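Ficolin-3 (Homo sapiens, PDB 2J5Z) binds galactose through a fibrinogen-like domain and probably serves as a lectin of innate immune recognition. Local coordinates at residues Phe55-Asp60 with Ser81-Gly86. Numbering follows the deposited sequence.
Sequences FQRRQD and SEFWLG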
loop_
_atom_site.group_PDB
_atom_site.type_symbol
_atom_site.label_atom_id
_atom_site.label_comp_id
_atom_site.label_asym_id
_atom_site.label_seq_id
_atom_site.Cartn_x
_atom_site.Cartn_y
_atom_site.Cartn_z
ATOM N N PHE A 55 15.573 1.649 2.774
ATOM C CA PHE A 55 16.048 0.721 1.744
ATOM C C PHE A 55 15.900 -0.755 2.109
ATOM O O PHE A 55 16.138 -1.624 1.273
ATOM C CB PHE A 55 17.497 1.039 1.306
ATOM C CG PHE A 55 18.561 0.820 2.379
ATOM C CD1 PHE A 55 19.199 -0.412 2.516
ATOM C CD2 PHE A 55 18.966 1.874 3.192
ATOM C CE1 PHE A 55 20.189 -0.610 3.495
ATOM C CE2 PHE A 55 19.966 1.694 4.162
ATOM C CZ PHE A 55 20.582 0.450 4.305
ATOM N N GLN A 56 15.551 -1.034 3.366
ATOM C CA GLN A 56 15.303 -2.416 3.810
ATOM C C GLN A 56 14.198 -2.402 4.859
ATOM O O GLN A 56 14.126 -1.494 5.672
ATOM C CB GLN A 56 16.575 -3.041 4.399
ATOM C CG GLN A 56 16.471 -4.562 4.676
ATOM C CD GLN A 56 16.190 -4.921 6.142
ATOM O OE1 GLN A 56 15.623 -4.139 6.901
ATOM N NE2 GLN A 56 16.588 -6.122 6.529
ATOM N N ARG A 57 13.323 -3.404 4.823
ATOM C CA ARG A 57 12.250 -3.453 5.790
ATOM C C ARG A 57 11.877 -4.913 6.003
ATOM O O ARG A 57 11.705 -5.651 5.033
ATOM C CB ARG A 57 11.058 -2.638 5.270
ATOM C CG ARG A 57 9.915 -2.454 6.227
ATOM C CD ARG A 57 9.032 -1.278 5.766
ATOM N NE ARG A 57 8.244 -1.602 4.579
ATOM C CZ ARG A 57 7.385 -0.765 4.007
ATOM N NH1 ARG A 57 7.218 0.455 4.497
ATOM N NH2 ARG A 57 6.696 -1.140 2.940
ATOM N N ARG A 58 11.795 -5.311 7.273
ATOM C CA ARG A 58 11.291 -6.641 7.690
ATOM C C ARG A 58 10.077 -6.421 8.587
ATOM O O ARG A 58 10.090 -5.514 9.408
ATOM C CB ARG A 58 12.351 -7.388 8.491
ATOM C CG ARG A 58 13.677 -7.615 7.778
ATOM C CD ARG A 58 13.523 -8.242 6.405
ATOM N NE ARG A 58 13.174 -9.678 6.426
ATOM C CZ ARG A 58 14.007 -10.673 6.717
ATOM N NH1 ARG A 58 15.270 -10.437 7.089
ATOM N NH2 ARG A 58 13.566 -11.931 6.663
ATOM N N GLN A 59 9.039 -7.246 8.444
ATOM C CA GLN A 59 7.749 -6.971 9.099
ATOM C C GLN A 59 6.926 -8.214 9.446
ATOM O O GLN A 59 6.236 -8.232 10.461
ATOM C CB GLN A 59 6.861 -6.091 8.201
ATOM C CG GLN A 59 7.494 -4.830 7.691
ATOM C CD GLN A 59 6.482 -3.838 7.195
ATOM O OE1 GLN A 59 6.616 -2.633 7.430
ATOM N NE2 GLN A 59 5.448 -4.328 6.523
ATOM N N ASP A 60 6.966 -9.228 8.589
ATOM C CA ASP A 60 6.013 -10.338 8.713
ATOM C C ASP A 60 6.489 -11.674 8.159
ATOM O O ASP A 60 5.791 -12.690 8.283
ATOM C CB ASP A 60 4.658 -9.948 8.087
ATOM C CG ASP A 60 4.763 -9.557 6.611
ATOM O OD1 ASP A 60 3.775 -9.011 6.077
ATOM O OD2 ASP A 60 5.806 -9.791 5.979
ATOM N N SER A 81 5.125 -4.360 1.773
ATOM C CA SER A 81 5.654 -5.050 2.937
ATOM C C SER A 81 7.179 -5.028 2.966
ATOM O O SER A 81 7.794 -3.967 3.129
ATOM C CB SER A 81 5.096 -6.483 3.032
ATOM O OG SER A 81 5.507 -7.324 1.959
ATOM N N GLU A 82 7.783 -6.190 2.765
ATOM C CA GLU A 82 9.216 -6.363 2.981
ATOM C C GLU A 82 10.000 -6.234 1.682
ATOM O O GLU A 82 9.540 -6.689 0.633
ATOM C CB GLU A 82 9.462 -7.725 3.608
ATOM C CG GLU A 82 8.670 -7.944 4.890
ATOM C CD GLU A 82 9.010 -9.264 5.545
ATOM O OE1 GLU A 82 9.136 -10.272 4.823
ATOM O OE2 GLU A 82 9.186 -9.284 6.776
ATOM N N PHE A 83 11.178 -5.604 1.749
ATOM C CA PHE A 83 12.007 -5.466 0.554
ATOM C C PHE A 83 13.471 -5.167 0.855
ATOM O O PHE A 83 13.831 -4.803 1.980
ATOM C CB PHE A 83 11.468 -4.349 -0.351
ATOM C CG PHE A 83 11.429 -3.009 0.313
ATOM C CD1 PHE A 83 12.547 -2.184 0.310
ATOM C CD2 PHE A 83 10.267 -2.567 0.944
ATOM C CE1 PHE A 83 12.507 -0.953 0.929
ATOM C CE2 PHE A 83 10.216 -1.339 1.549
ATOM C CZ PHE A 83 11.330 -0.529 1.561
ATOM N N TRP A 84 14.297 -5.355 -0.173
ATOM C CA TRP A 84 15.679 -4.868 -0.208
ATOM C C TRP A 84 15.788 -4.033 -1.487
ATOM O O TRP A 84 15.526 -4.536 -2.580
ATOM C CB TRP A 84 16.654 -6.055 -0.253
ATOM C CG TRP A 84 18.089 -5.642 -0.394
ATOM C CD1 TRP A 84 18.835 -5.611 -1.544
ATOM C CD2 TRP A 84 18.947 -5.187 0.659
ATOM N NE1 TRP A 84 20.116 -5.171 -1.260
ATOM C CE2 TRP A 84 20.209 -4.915 0.086
ATOM C CE3 TRP A 84 18.774 -5.008 2.037
ATOM C CZ2 TRP A 84 21.294 -4.451 0.844
ATOM C CZ3 TRP A 84 19.857 -4.551 2.793
ATOM C CH2 TRP A 84 21.093 -4.280 2.196
ATOM N N LEU A 85 16.180 -2.763 -1.377
ATOM C CA LEU A 85 16.117 -1.853 -2.522
ATOM C C LEU A 85 17.047 -2.281 -3.662
ATOM O O LEU A 85 16.745 -2.048 -4.839
ATOM C CB LEU A 85 16.487 -0.427 -2.088
ATOM C CG LEU A 85 16.338 0.662 -3.147
ATOM C CD1 LEU A 85 14.887 0.837 -3.584
ATOM C CD2 LEU A 85 16.890 1.984 -2.575
ATOM N N GLY A 86 18.174 -2.894 -3.299
ATOM C CA GLY A 86 19.161 -3.369 -4.271
ATOM C C GLY A 86 20.526 -2.722 -4.123
ATOM O O GLY A 86 20.639 -1.511 -3.990
HETATM O O HOH W 1 10.967 -12.023 5.514
#
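Glu82 OE2 collects backbone amides where strand 52-58 ends: it accepts from Gln59 N at 2.6 Å on its anti lone pair and from Asp60 N at 2.9 Å, the latter from above the carboxylate plane. Gly61 N also bonds to OE2 and Val63 N to OE1, so this buried acid gathers four amides of the following loop. The setting is an antiparallel pairing in the fibrinogen-like domain's central sheet, with strand 215-220 on the other edge of 52-58. Arg57 and Phe83 form the hydrogen-bonded pair, through Arg57 N to Phe83 O (3.2 Å) and a weak return bond; beyond strand 83-84, Leu85 N bonds to Phe55 O (2.9 Å). Gln56 and Trp84 form the non-hydrogen-bonded pair, and Gln56 CG meets the indole edge at Trp84 CE3 (3.5 Å). The Phe55 ring turns its edge to the Trp84 face in an offset edge-to-face pair, planes 81° apart. On the opposite sheet face, Arg57 bends at chi3 (72°), bringing Phe83 CE2 over one face of its guanidinium, the planes 65° apart, while NH1 salt-bridges Glu80 of a neighbouring subunit. Ser81 O lies in that guanidinium plane, gripped side-on by Arg57 NE at 2.8 Å and Arg57 NH2 at 3.0 Å.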